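Side-chain contacts in trehalose-6-phosphate phosphatase-related protein (Thermoplasma acidophilum, PDB 1U02), which removes the phosphate from trehalose 6-phosphate to give free trehalose, using magnesium as its cofactor: residues G46-P49 against E50-S53; D90-Y93 against E94-S98; K129-S132 against R133-I137; A164-S167 against V168-E171. All blocks are in the same frame, centred on the assembly; numbering follows the deposited sequence.

Overall arrangement
All four contacts are local, each joining side chains along a helix or at its end, but they lie in different parts of the fold. Interaction 1 is the buried one: its arginine lies beside a magnesium-binding aspartate, its glutamate pairs with that arginine, and polar bonds dominate. Interaction 4 sits on a helix that packs on the central mixed sheet, as part of the same core as interaction 1, with arginines gathered where that helix ends. Interactions 2 and 3 belong to two neighbouring helices, 86-96 and 127-141, on the smaller antiparallel sheet; they touch each other, T96 CG2 lying 3.8 Å from I137 CG1. Both pack apolar groups inward, with most of their charged groups at the surface, and both are far from the annotated sites.

Interaction 1. Residues G46-P49 against E50-S53; sequences GRSP and EEIS
The carboxylate of E51 is divided between two tasks, OE1 returning to the backbone of S48 while OE2 meets R47. The first task completes a capping box at the start of helix 49-55. S48, the N-cap residue, accepts E51 N through OG at 3.2 Å; its chi1 of 62°, with OG between the backbone N and the carbonyl carbon, turns OG to E51 N. In return E51 OE1 takes S48 N at 2.9 Å, on its anti side and almost straight (171°), a reach that suits glutamate. At the other oxygen, R47 NH1 forms a salt bridge with E51 OE2 at 3.1 Å; OE2 lies in the guanidinium plane, but NH1 comes from above the carboxylate. R47 NE also pairs with D9, a magnesium ligand, so E51 probably acts in the second shell of this HAD-type site through R47; E51 OE1 has a further partner in K111. With an alanine here in place of E51, S48 N would probably lose its side-chain acceptor and R47 would be freer to turn beside D9. Next to this, I52 CD1 packs on R47 CB at 3.8 Å. One turn on, S53 N and S53 OG reach P49 O from opposite faces of its carbonyl plane, OG at 2.7 Å.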
ATOM      1  N   GLY A  46       0.854  -1.385  -0.195  1.00 13.74           N
ATOM      2  CA  GLY A  46       1.310  -2.433  -1.089  1.00 13.21           C
ATOM      3  C   GLY A  46       2.790  -2.181  -1.343  1.00 13.88           C
ATOM      4  O   GLY A  46       3.486  -2.998  -1.950  1.00 12.95           O
ATOM      5  N   ARG A  47       3.264  -1.027  -0.878  1.00 12.71           N
ATOM      6  CA  ARG A  47       4.667  -0.638  -1.020  1.00 11.46           C
ATOM      7  C   ARG A  47       5.519  -1.535  -0.128  1.00 11.87           C
ATOM      8  O   ARG A  47       4.998  -2.234   0.736  1.00 12.24           O
ATOM      9  CB  ARG A  47       4.874   0.809  -0.566  1.00 11.44           C
ATOM     10  CG  ARG A  47       4.099   1.860  -1.339  1.00 14.97           C
ATOM     11  CD  ARG A  47       4.848   2.331  -2.575  1.00 14.56           C
ATOM     12  NE  ARG A  47       4.240   3.548  -3.102  1.00 14.81           N
ATOM     13  CZ  ARG A  47       4.796   4.339  -4.012  1.00 11.51           C
ATOM     14  NH1 ARG A  47       5.989   4.049  -4.511  1.00  9.60           N
ATOM     15  NH2 ARG A  47       4.151   5.429  -4.414  1.00 11.60           N
ATOM     16  N   SER A  48       6.831  -1.496  -0.342  1.00 10.23           N
ATOM     17  CA  SER A  48       7.772  -2.279   0.449  1.00 10.31           C
ATOM     18  C   SER A  48       8.179  -1.473   1.683  1.00 12.30           C
ATOM     19  O   SER A  48       7.937  -0.269   1.761  1.00 11.49           O
ATOM     20  CB  SER A  48       9.030  -2.566  -0.369  1.00 11.01           C
ATOM     21  OG  SER A  48       9.674  -1.344  -0.715  1.00 11.42           O
ATOM     22  N   PRO A  49       8.811  -2.135   2.664  1.00 13.64           N
ATOM     23  CA  PRO A  49       9.249  -1.445   3.880  1.00 14.60           C
ATOM     24  C   PRO A  49      10.352  -0.449   3.522  1.00 13.17           C
ATOM     25  O   PRO A  49      10.471   0.610   4.136  1.00 12.62           O
ATOM     26  CB  PRO A  49       9.783  -2.574   4.763  1.00 14.13           C
ATOM     27  CG  PRO A  49       9.108  -3.796   4.243  1.00 18.72           C
ATOM     28  CD  PRO A  49       9.063  -3.583   2.757  1.00 15.59           C
ATOM     29  N   GLU A  50      11.165  -0.796   2.527  1.00 13.53           N
ATOM     30  CA  GLU A  50      12.245   0.092   2.117  1.00 14.70           C
ATOM     31  C   GLU A  50      11.655   1.392   1.565  1.00 13.41           C
ATOM     32  O   GLU A  50      12.203   2.469   1.793  1.00 13.65           O
ATOM     33  CB  GLU A  50      13.136  -0.568   1.052  1.00 17.01           C
ATOM     34  CG  GLU A  50      13.943  -1.768   1.530  1.00 21.08           C
ATOM     35  CD  GLU A  50      13.072  -2.956   1.901  1.00 23.14           C
ATOM     36  OE1 GLU A  50      12.201  -3.328   1.089  1.00 19.39           O
ATOM     37  OE2 GLU A  50      13.260  -3.521   3.001  1.00 27.19           O
ATOM     38  N   GLU A  51      10.542   1.292   0.839  1.00 12.03           N
ATOM     39  CA  GLU A  51       9.897   2.476   0.277  1.00 14.16           C
ATOM     40  C   GLU A  51       9.277   3.367   1.351  1.00 12.85           C
ATOM     41  O   GLU A  51       9.561   4.560   1.417  1.00 13.04           O
ATOM     42  CB  GLU A  51       8.812   2.081  -0.731  1.00 11.82           C
ATOM     43  CG  GLU A  51       9.351   1.660  -2.084  1.00 15.39           C
ATOM     44  CD  GLU A  51       8.264   1.135  -3.005  1.00 16.79           C
ATOM     45  OE1 GLU A  51       7.677   0.083  -2.680  1.00 16.99           O
ATOM     46  OE2 GLU A  51       7.993   1.774  -4.050  1.00 17.82           O
ATOM     47  N   ILE A  52       8.428   2.793   2.194  1.00 14.84           N
ATOM     48  CA  ILE A  52       7.787   3.593   3.227  1.00 12.95           C
ATOM     49  C   ILE A  52       8.816   4.181   4.183  1.00 13.45           C
ATOM     50  O   ILE A  52       8.670   5.321   4.626  1.00 11.71           O
ATOM     51  CB  ILE A  52       6.761   2.767   4.024  1.00 14.15           C
ATOM     52  CG1 ILE A  52       5.702   2.213   3.073  1.00 15.31           C
ATOM     53  CG2 ILE A  52       6.074   3.654   5.070  1.00 12.50           C
ATOM     54  CD1 ILE A  52       4.887   3.296   2.367  1.00 16.13           C
ATOM     55  N   SER A  53       9.858   3.406   4.487  1.00 11.43           N
ATOM     56  CA  SER A  53      10.911   3.853   5.394  1.00 13.07           C
ATOM     57  C   SER A  53      11.609   5.113   4.892  1.00 14.12           C
ATOM     58  O   SER A  53      11.972   5.977   5.688  1.00 13.10           O
ATOM     59  CB  SER A  53      11.936   2.735   5.625  1.00 12.78           C
ATOM     60  OG  SER A  53      11.358   1.686   6.392  1.00 12.71           O
TER

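Interaction 2. Residues D90-Y93 against E94-S98; sequences DRIY and EDTRS
R97 sets its CB over one face of the Y93 ring, a CH-pi contact between residues four apart. R97 CB stands 3.9 Å from the ring centroid and 19° off the normal, displaced toward the rim near CZ, while CD lies above and just outside the rim at CE2. This depends on R97 chi1 (73°), which sets CG between its own backbone N and carbonyl carbon and carries the chain past the ring; the guanidinium presents its edge to E94 OE1, a long salt bridge from NE. Tyrosine offers a broad apolar face here, and it also touches I108 and R110 of strand 107-111. An alanine in place of Y93 is likely to strip the R97 methylenes of their aromatic partner and open a gap beside that strand.

Hydrogen bonds hold the backbone. E94 N and D95 N bond in regular helical fashion to D90 O and R91 O. Beyond them Y93 O receives both R97 N, at 2.8 Å, and T96 N, at 3.2 Å. T96 OG1 adds a 2.7 Å bond to I92 O from above the carbonyl plane, so threonine uses its hydroxyl where its own N makes a weak bond to that oxygen; the same OG1 meets Y117 OH.

Apolar packing comes from I92, turned to V115 and Y117 of the antiparallel sheet. The chemistry thus sorts itself by side: a buried hydroxyl is satisfied by a carbonyl and a tyrosine, while the exposed charges of R97 and E94 attract each other only loosely.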
ATOM      1  N   ASP A  90      13.633 -11.866  -7.570  1.00 18.07           N
ATOM      2  CA  ASP A  90      14.917 -11.434  -8.122  1.00 20.85           C
ATOM      3  C   ASP A  90      14.982 -11.938  -9.564  1.00 19.76           C
ATOM      4  O   ASP A  90      15.363 -11.202 -10.476  1.00 19.35           O
ATOM      5  CB  ASP A  90      16.097 -12.019  -7.339  1.00 24.85           C
ATOM      6  CG  ASP A  90      16.302 -11.344  -5.994  1.00 28.77           C
ATOM      7  OD1 ASP A  90      16.047 -10.123  -5.892  1.00 28.76           O
ATOM      8  OD2 ASP A  90      16.737 -12.034  -5.044  1.00 31.81           O
ATOM      9  N   ARG A  91      14.600 -13.198  -9.761  1.00 18.45           N
ATOM     10  CA  ARG A  91      14.615 -13.811 -11.084  1.00 19.03           C
ATOM     11  C   ARG A  91      13.588 -13.163 -12.014  1.00 17.78           C
ATOM     12  O   ARG A  91      13.850 -12.972 -13.203  1.00 15.90           O
ATOM     13  CB  ARG A  91      14.341 -15.318 -10.986  1.00 21.78           C
ATOM     14  CG  ARG A  91      15.400 -16.091 -10.197  1.00 28.54           C
ATOM     15  CD  ARG A  91      15.438 -17.582 -10.573  1.00 33.64           C
ATOM     16  NE  ARG A  91      14.271 -18.338 -10.116  1.00 39.13           N
ATOM     17  CZ  ARG A  91      14.018 -18.646  -8.844  1.00 41.74           C
ATOM     18  NH1 ARG A  91      14.851 -18.265  -7.880  1.00 42.29           N
ATOM     19  NH2 ARG A  91      12.933 -19.344  -8.533  1.00 42.36           N
ATOM     20  N   ILE A  92      12.420 -12.830 -11.472  1.00 15.48           N
ATOM     21  CA  ILE A  92      11.378 -12.202 -12.278  1.00 14.88           C
ATOM     22  C   ILE A  92      11.875 -10.877 -12.842  1.00 13.99           C
ATOM     23  O   ILE A  92      11.678 -10.582 -14.022  1.00 14.54           O
ATOM     24  CB  ILE A  92      10.093 -11.972 -11.448  1.00 14.93           C
ATOM     25  CG1 ILE A  92       9.433 -13.326 -11.153  1.00 14.91           C
ATOM     26  CG2 ILE A  92       9.127 -11.055 -12.202  1.00 12.69           C
ATOM     27  CD1 ILE A  92       8.252 -13.249 -10.205  1.00 16.17           C
ATOM     28  N   TYR A  93      12.530 -10.082 -12.004  1.00 14.77           N
ATOM     29  CA  TYR A  93      13.046  -8.797 -12.447  1.00 16.43           C
ATOM     30  C   TYR A  93      14.136  -8.997 -13.497  1.00 16.45           C
ATOM     31  O   TYR A  93      14.161  -8.319 -14.523  1.00 16.41           O
ATOM     32  CB  TYR A  93      13.626  -8.006 -11.272  1.00 17.90           C
ATOM     33  CG  TYR A  93      14.165  -6.672 -11.713  1.00 20.01           C
ATOM     34  CD1 TYR A  93      13.304  -5.651 -12.100  1.00 21.15           C
ATOM     35  CD2 TYR A  93      15.538  -6.454 -11.823  1.00 22.23           C
ATOM     36  CE1 TYR A  93      13.791  -4.443 -12.597  1.00 23.24           C
ATOM     37  CE2 TYR A  93      16.038  -5.249 -12.319  1.00 23.72           C
ATOM     38  CZ  TYR A  93      15.156  -4.253 -12.706  1.00 24.67           C
ATOM     39  OH  TYR A  93      15.634  -3.078 -13.234  1.00 27.18           O
ATOM     40  N   GLU A  94      15.044  -9.924 -13.231  1.00 17.79           N
ATOM     41  CA  GLU A  94      16.130 -10.185 -14.165  1.00 19.80           C
ATOM     42  C   GLU A  94      15.617 -10.618 -15.531  1.00 20.03           C
ATOM     43  O   GLU A  94      16.131 -10.179 -16.564  1.00 18.34           O
ATOM     44  CB  GLU A  94      17.069 -11.255 -13.600  1.00 24.50           C
ATOM     45  CG  GLU A  94      18.193 -11.656 -14.544  1.00 30.48           C
ATOM     46  CD  GLU A  94      18.918 -10.459 -15.146  1.00 35.18           C
ATOM     47  OE1 GLU A  94      19.347  -9.566 -14.382  1.00 36.79           O
ATOM     48  OE2 GLU A  94      19.061 -10.415 -16.387  1.00 38.18           O
ATOM     49  N   ASP A  95      14.592 -11.464 -15.544  1.00 17.60           N
ATOM     50  CA  ASP A  95      14.057 -11.954 -16.801  1.00 19.06           C
ATOM     51  C   ASP A  95      13.111 -10.991 -17.508  1.00 18.44           C
ATOM     52  O   ASP A  95      12.838 -11.156 -18.693  1.00 18.89           O
ATOM     53  CB  ASP A  95      13.357 -13.306 -16.591  1.00 22.17           C
ATOM     54  CG  ASP A  95      14.303 -14.389 -16.061  1.00 25.86           C
ATOM     55  OD1 ASP A  95      15.531 -14.278 -16.264  1.00 26.65           O
ATOM     56  OD2 ASP A  95      13.814 -15.367 -15.452  1.00 27.25           O
ATOM     57  N   THR A  96      12.620  -9.975 -16.808  1.00 16.32           N
ATOM     58  CA  THR A  96      11.685  -9.052 -17.443  1.00 15.76           C
ATOM     59  C   THR A  96      12.138  -7.596 -17.541  1.00 16.90           C
ATOM     60  O   THR A  96      11.482  -6.789 -18.204  1.00 16.57           O
ATOM     61  CB  THR A  96      10.311  -9.077 -16.723  1.00 14.70           C
ATOM     62  OG1 THR A  96      10.459  -8.583 -15.385  1.00 14.88           O
ATOM     63  CG2 THR A  96       9.756 -10.497 -16.675  1.00 14.38           C
ATOM     64  N   ARG A  97      13.252  -7.252 -16.900  1.00 17.24           N
ATOM     65  CA  ARG A  97      13.715  -5.863 -16.924  1.00 19.73           C
ATOM     66  C   ARG A  97      13.929  -5.296 -18.328  1.00 19.76           C
ATOM     67  O   ARG A  97      13.762  -4.098 -18.545  1.00 18.43           O
ATOM     68  CB  ARG A  97      15.006  -5.704 -16.112  1.00 22.94           C
ATOM     69  CG  ARG A  97      16.240  -6.288 -16.767  1.00 29.10           C
ATOM     70  CD  ARG A  97      17.466  -6.082 -15.887  1.00 33.24           C
ATOM     71  NE  ARG A  97      18.663  -6.681 -16.466  1.00 37.43           N
ATOM     72  CZ  ARG A  97      19.271  -6.237 -17.561  1.00 38.38           C
ATOM     73  NH1 ARG A  97      18.799  -5.177 -18.206  1.00 38.93           N
ATOM     74  NH2 ARG A  97      20.351  -6.857 -18.014  1.00 40.52           N
ATOM     75  N   SER A  98      14.281  -6.155 -19.279  1.00 20.28           N
ATOM     76  CA  SER A  98      14.520  -5.703 -20.645  1.00 21.60           C
ATOM     77  C   SER A  98      13.247  -5.272 -21.376  1.00 20.54           C
ATOM     78  O   SER A  98      13.321  -4.679 -22.453  1.00 19.74           O
ATOM     79  CB  SER A  98      15.219  -6.800 -21.455  1.00 22.64           C
ATOM     80  OG  SER A  98      14.341  -7.885 -21.691  1.00 26.62           O
TER

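Interaction 3. Residues K129-S132 against R133-I137; sequences KLRS and RIEEI
R133, I134, E135 and E136 each send their backbone N-H to the carbonyl four residues earlier, of K129, L130, R131 and S132 in turn: one unbroken alpha-helix, 127-141, packed against the antiparallel sheet of what is probably the cap domain of this HAD-family phosphatase. The bond of I134 N to L130 O, 2.9 Å, runs nearly along the C=O axis. K129 O has a second donor: S132 OG, 2.7 Å away, comes from the same face of the carbonyl plane as R133 N. Serine suits this place because chi1 of 68° folds its short hydroxyl back on the preceding turn.

On the inner side, L130 and I134 form the apolar stripe, CG of the leucine 3.9 Å from CD1 of the isoleucine, and both rest on W99. On the flank beside Y147, R131 and E135 make a salt bridge one turn apart. E135 OE2 sits at the edge of the R131 guanidinium, and NE to OE2 is a weak hydrogen bond, 3.4 Å long; the guanidinium and carboxylate planes are 65° apart. The stronger partner of E135 OE2 is Y147 OH, and the Y147 ring also takes R131 in a cation-pi contact.

K129 and R133 bring like charges close, with K129 NZ and R133 NH2 4.1 Å apart. The nearer approach is that of K129 CE, a methylene, to R133 NH2, and W99 gives the arginine a cation-pi partner. Between the two bases a water accepts from both, at 2.9 Å from K129 NZ and 2.7 Å from R133 NE.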
ATOM      1  N   LYS A 129      -0.663  -7.366 -25.257  1.00 18.66           N
ATOM      2  CA  LYS A 129       0.489  -8.243 -25.430  1.00 19.10           C
ATOM      3  C   LYS A 129       1.325  -8.288 -24.153  1.00 18.20           C
ATOM      4  O   LYS A 129       1.728  -9.359 -23.700  1.00 16.59           O
ATOM      5  CB  LYS A 129       1.352  -7.748 -26.596  1.00 21.06           C
ATOM      6  CG  LYS A 129       2.617  -8.552 -26.815  1.00 24.75           C
ATOM      7  CD  LYS A 129       3.482  -7.921 -27.897  1.00 29.02           C
ATOM      8  CE  LYS A 129       4.724  -8.756 -28.168  1.00 32.57           C
ATOM      9  NZ  LYS A 129       4.387 -10.119 -28.684  1.00 34.87           N
ATOM     10  N   LEU A 130       1.586  -7.119 -23.575  1.00 17.41           N
ATOM     11  CA  LEU A 130       2.370  -7.045 -22.350  1.00 16.97           C
ATOM     12  C   LEU A 130       1.649  -7.776 -21.228  1.00 16.84           C
ATOM     13  O   LEU A 130       2.258  -8.524 -20.470  1.00 16.57           O
ATOM     14  CB  LEU A 130       2.593  -5.588 -21.934  1.00 17.55           C
ATOM     15  CG  LEU A 130       3.307  -5.406 -20.590  1.00 15.93           C
ATOM     16  CD1 LEU A 130       4.717  -5.986 -20.654  1.00 16.12           C
ATOM     17  CD2 LEU A 130       3.354  -3.928 -20.243  1.00 20.26           C
ATOM     18  N   ARG A 131       0.346  -7.553 -21.127  1.00 16.97           N
ATOM     19  CA  ARG A 131      -0.443  -8.197 -20.093  1.00 17.99           C
ATOM     20  C   ARG A 131      -0.296  -9.713 -20.151  1.00 17.37           C
ATOM     21  O   ARG A 131      -0.107 -10.360 -19.120  1.00 16.22           O
ATOM     22  CB  ARG A 131      -1.920  -7.807 -20.231  1.00 20.59           C
ATOM     23  CG  ARG A 131      -2.829  -8.448 -19.194  1.00 26.63           C
ATOM     24  CD  ARG A 131      -4.282  -8.016 -19.375  1.00 31.84           C
ATOM     25  NE  ARG A 131      -5.176  -8.701 -18.438  1.00 36.74           N
ATOM     26  CZ  ARG A 131      -6.491  -8.505 -18.368  1.00 38.34           C
ATOM     27  NH1 ARG A 131      -7.084  -7.640 -19.182  1.00 39.62           N
ATOM     28  NH2 ARG A 131      -7.216  -9.176 -17.482  1.00 39.47           N
ATOM     29  N   SER A 132      -0.369 -10.278 -21.356  1.00 17.35           N
ATOM     30  CA  SER A 132      -0.249 -11.723 -21.518  1.00 18.87           C
ATOM     31  C   SER A 132       1.148 -12.206 -21.129  1.00 17.58           C
ATOM     32  O   SER A 132       1.296 -13.299 -20.585  1.00 17.42           O
ATOM     33  CB  SER A 132      -0.563 -12.137 -22.965  1.00 20.51           C
ATOM     34  OG  SER A 132       0.428 -11.678 -23.868  1.00 24.26           O
ATOM     35  N   ARG A 133       2.169 -11.393 -21.404  1.00 16.74           N
ATOM     36  CA  ARG A 133       3.542 -11.762 -21.043  1.00 17.02           C
ATOM     37  C   ARG A 133       3.680 -11.817 -19.531  1.00 16.64           C
ATOM     38  O   ARG A 133       4.296 -12.730 -18.986  1.00 16.04           O
ATOM     39  CB  ARG A 133       4.562 -10.745 -21.569  1.00 19.63           C
ATOM     40  CG  ARG A 133       4.853 -10.797 -23.055  1.00 22.85           C
ATOM     41  CD  ARG A 133       6.101  -9.961 -23.343  1.00 27.86           C
ATOM     42  NE  ARG A 133       6.428  -9.872 -24.761  1.00 29.17           N
ATOM     43  CZ  ARG A 133       7.491  -9.233 -25.242  1.00 31.16           C
ATOM     44  NH1 ARG A 133       8.337  -8.628 -24.415  1.00 30.78           N
ATOM     45  NH2 ARG A 133       7.710  -9.200 -26.550  1.00 29.91           N
ATOM     46  N   ILE A 134       3.122 -10.818 -18.859  1.00 16.74           N
ATOM     47  CA  ILE A 134       3.185 -10.756 -17.401  1.00 16.69           C
ATOM     48  C   ILE A 134       2.484 -11.966 -16.784  1.00 17.48           C
ATOM     49  O   ILE A 134       3.002 -12.589 -15.858  1.00 19.23           O
ATOM     50  CB  ILE A 134       2.532  -9.457 -16.881  1.00 16.38           C
ATOM     51  CG1 ILE A 134       3.380  -8.258 -17.308  1.00 17.24           C
ATOM     52  CG2 ILE A 134       2.394  -9.503 -15.361  1.00 15.91           C
ATOM     53  CD1 ILE A 134       2.717  -6.913 -17.059  1.00 15.79           C
ATOM     54  N   GLU A 135       1.316 -12.311 -17.311  1.00 17.48           N
ATOM     55  CA  GLU A 135       0.571 -13.451 -16.794  1.00 19.24           C
ATOM     56  C   GLU A 135       1.348 -14.749 -17.003  1.00 19.97           C
ATOM     57  O   GLU A 135       1.277 -15.657 -16.179  1.00 18.52           O
ATOM     58  CB  GLU A 135      -0.801 -13.514 -17.467  1.00 20.93           C
ATOM     59  CG  GLU A 135      -1.573 -12.213 -17.284  1.00 23.54           C
ATOM     60  CD  GLU A 135      -2.899 -12.183 -18.014  1.00 25.57           C
ATOM     61  OE1 GLU A 135      -2.958 -12.661 -19.166  1.00 25.59           O
ATOM     62  OE2 GLU A 135      -3.879 -11.660 -17.436  1.00 25.66           O
ATOM     63  N   GLU A 136       2.102 -14.826 -18.097  1.00 19.21           N
ATOM     64  CA  GLU A 136       2.902 -16.014 -18.386  1.00 20.17           C
ATOM     65  C   GLU A 136       4.008 -16.138 -17.340  1.00 19.01           C
ATOM     66  O   GLU A 136       4.277 -17.226 -16.821  1.00 16.55           O
ATOM     67  CB  GLU A 136       3.505 -15.915 -19.791  1.00 24.00           C
ATOM     68  CG  GLU A 136       4.406 -17.076 -20.178  1.00 28.87           C
ATOM     69  CD  GLU A 136       4.858 -17.000 -21.629  1.00 34.83           C
ATOM     70  OE1 GLU A 136       5.465 -15.974 -22.016  1.00 38.04           O
ATOM     71  OE2 GLU A 136       4.604 -17.964 -22.386  1.00 36.53           O
ATOM     72  N   ILE A 137       4.652 -15.018 -17.030  1.00 16.66           N
ATOM     73  CA  ILE A 137       5.704 -15.018 -16.025  1.00 15.92           C
ATOM     74  C   ILE A 137       5.115 -15.439 -14.679  1.00 14.68           C
ATOM     75  O   ILE A 137       5.730 -16.191 -13.926  1.00 13.89           O
ATOM     76  CB  ILE A 137       6.346 -13.617 -15.896  1.00 15.60           C
ATOM     77  CG1 ILE A 137       7.229 -13.345 -17.114  1.00 16.63           C
ATOM     78  CG2 ILE A 137       7.185 -13.533 -14.631  1.00 17.06           C
ATOM     79  CD1 ILE A 137       8.436 -14.274 -17.210  1.00 14.72           C
TER
HETATM   80  O   HOH W   1       5.036 -11.657 -26.261  1.00 43.66           O

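Interaction 4. Residues A164-S167 against V168-E171; sequences AIRS and VRGE
R166 turns its guanidinium edge to G170 O, NH2 giving a 2.7 Å bond at 165° with the oxygen in the guanidinium plane. NE adds a weak bond to the same oxygen. Both faces of the group are occupied as well. Over one stands E171 OE2, 3.2 Å from R166 NH2: a salt bridge of charges alone, since no N-H points at it. R169 NH1 stands above the opposite face, toward its rim, 2.9 Å from R166 NH2, a like-charge approach so short that its exact distance is doubtful. D192, salt-bridged to R169 NH2, probably eases that repulsion, and N190 accepts from R169 NH1. Arginine can fold back like this because its chain is bent at chi2 (93°) and chi3, bringing the guanidinium back to the end of the helix.

The backbone turns here too: R169 N bonds to I165 O, and one residue later in the same last turn G170 N bonds to R166 O at 2.7 Å. G170 then leaves the helix with positive phi (65°), easy for a residue lacking a side chain.

Farther in, I165 CG2 touches R169 CD at 3.9 Å, and I165 and V168 press on F5 of strand 3-7. A helix packed by aliphatic side chains on the parallel strands of the central sheet is characteristic of the Rossmann-like core of HAD phosphatases.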
ATOM      1  N   ALA A 164      -4.445  -8.985   7.241  1.00 19.59           N
ATOM      2  CA  ALA A 164      -3.280  -8.497   7.969  1.00 17.54           C
ATOM      3  C   ALA A 164      -3.714  -7.537   9.072  1.00 15.17           C
ATOM      4  O   ALA A 164      -3.245  -7.624  10.207  1.00 15.83           O
ATOM      5  CB  ALA A 164      -2.318  -7.796   7.011  1.00 17.38           C
ATOM      6  N   ILE A 165      -4.606  -6.613   8.735  1.00 15.87           N
ATOM      7  CA  ILE A 165      -5.091  -5.662   9.724  1.00 16.37           C
ATOM      8  C   ILE A 165      -5.840  -6.418  10.820  1.00 18.36           C
ATOM      9  O   ILE A 165      -5.585  -6.230  12.010  1.00 19.82           O
ATOM     10  CB  ILE A 165      -6.019  -4.612   9.077  1.00 17.37           C
ATOM     11  CG1 ILE A 165      -5.203  -3.731   8.126  1.00 14.10           C
ATOM     12  CG2 ILE A 165      -6.686  -3.759  10.159  1.00 14.72           C
ATOM     13  CD1 ILE A 165      -6.037  -2.754   7.315  1.00 17.04           C
ATOM     14  N   ARG A 166      -6.754  -7.287  10.407  1.00 21.70           N
ATOM     15  CA  ARG A 166      -7.541  -8.086  11.345  1.00 24.02           C
ATOM     16  C   ARG A 166      -6.624  -8.814  12.329  1.00 24.13           C
ATOM     17  O   ARG A 166      -6.857  -8.817  13.539  1.00 24.61           O
ATOM     18  CB  ARG A 166      -8.365  -9.113  10.569  1.00 26.63           C
ATOM     19  CG  ARG A 166      -9.350  -9.912  11.405  1.00 30.74           C
ATOM     20  CD  ARG A 166     -10.732  -9.269  11.410  1.00 33.93           C
ATOM     21  NE  ARG A 166     -11.053  -8.631  12.682  1.00 34.80           N
ATOM     22  CZ  ARG A 166     -12.249  -8.131  12.987  1.00 34.53           C
ATOM     23  NH1 ARG A 166     -13.243  -8.193  12.111  1.00 33.21           N
ATOM     24  NH2 ARG A 166     -12.453  -7.578  14.174  1.00 35.08           N
ATOM     25  N   SER A 167      -5.571  -9.422  11.791  1.00 25.23           N
ATOM     26  CA  SER A 167      -4.609 -10.172  12.587  1.00 25.93           C
ATOM     27  C   SER A 167      -3.952  -9.325  13.676  1.00 25.73           C
ATOM     28  O   SER A 167      -3.668  -9.814  14.768  1.00 25.57           O
ATOM     29  CB  SER A 167      -3.539 -10.764  11.668  1.00 27.83           C
ATOM     30  OG  SER A 167      -2.541 -11.430  12.413  1.00 32.31           O
ATOM     31  N   VAL A 168      -3.714  -8.053  13.380  1.00 23.64           N
ATOM     32  CA  VAL A 168      -3.093  -7.158  14.349  1.00 22.47           C
ATOM     33  C   VAL A 168      -4.057  -6.634  15.416  1.00 22.88           C
ATOM     34  O   VAL A 168      -3.769  -6.707  16.610  1.00 22.48           O
ATOM     35  CB  VAL A 168      -2.456  -5.941  13.647  1.00 20.54           C
ATOM     36  CG1 VAL A 168      -2.021  -4.916  14.682  1.00 19.79           C
ATOM     37  CG2 VAL A 168      -1.269  -6.389  12.811  1.00 18.78           C
ATOM     38  N   ARG A 169      -5.195  -6.105  14.977  1.00 23.37           N
ATOM     39  CA  ARG A 169      -6.181  -5.529  15.887  1.00 24.96           C
ATOM     40  C   ARG A 169      -7.084  -6.527  16.596  1.00 26.58           C
ATOM     41  O   ARG A 169      -7.543  -6.266  17.708  1.00 27.77           O
ATOM     42  CB  ARG A 169      -7.065  -4.526  15.139  1.00 24.53           C
ATOM     43  CG  ARG A 169      -7.850  -5.131  13.986  1.00 25.17           C
ATOM     44  CD  ARG A 169      -8.864  -4.141  13.430  1.00 26.64           C
ATOM     45  NE  ARG A 169      -9.914  -3.850  14.403  1.00 26.60           N
ATOM     46  CZ  ARG A 169     -11.177  -4.253  14.288  1.00 25.87           C
ATOM     47  NH1 ARG A 169     -11.563  -4.963  13.235  1.00 22.71           N
ATOM     48  NH2 ARG A 169     -12.057  -3.949  15.234  1.00 26.37           N
ATOM     49  N   GLY A 170      -7.344  -7.665  15.963  1.00 27.97           N
ATOM     50  CA  GLY A 170      -8.230  -8.635  16.581  1.00 30.41           C
ATOM     51  C   GLY A 170      -9.600  -7.985  16.664  1.00 31.48           C
ATOM     52  O   GLY A 170     -10.182  -7.637  15.640  1.00 30.92           O
ATOM     53  N   GLU A 171     -10.113  -7.804  17.877  1.00 33.08           N
ATOM     54  CA  GLU A 171     -11.417  -7.171  18.063  1.00 34.80           C
ATOM     55  C   GLU A 171     -11.272  -5.759  18.623  1.00 33.51           C
ATOM     56  O   GLU A 171     -12.265  -5.056  18.804  1.00 33.97           O
ATOM     57  CB  GLU A 171     -12.287  -8.002  19.016  1.00 37.11           C
ATOM     58  CG  GLU A 171     -12.610  -9.402  18.518  1.00 41.45           C
ATOM     59  CD  GLU A 171     -13.359  -9.393  17.201  1.00 44.26           C
ATOM     60  OE1 GLU A 171     -14.429  -8.752  17.128  1.00 46.78           O
ATOM     61  OE2 GLU A 171     -12.877 -10.032  16.237  1.00 45.56           O
TER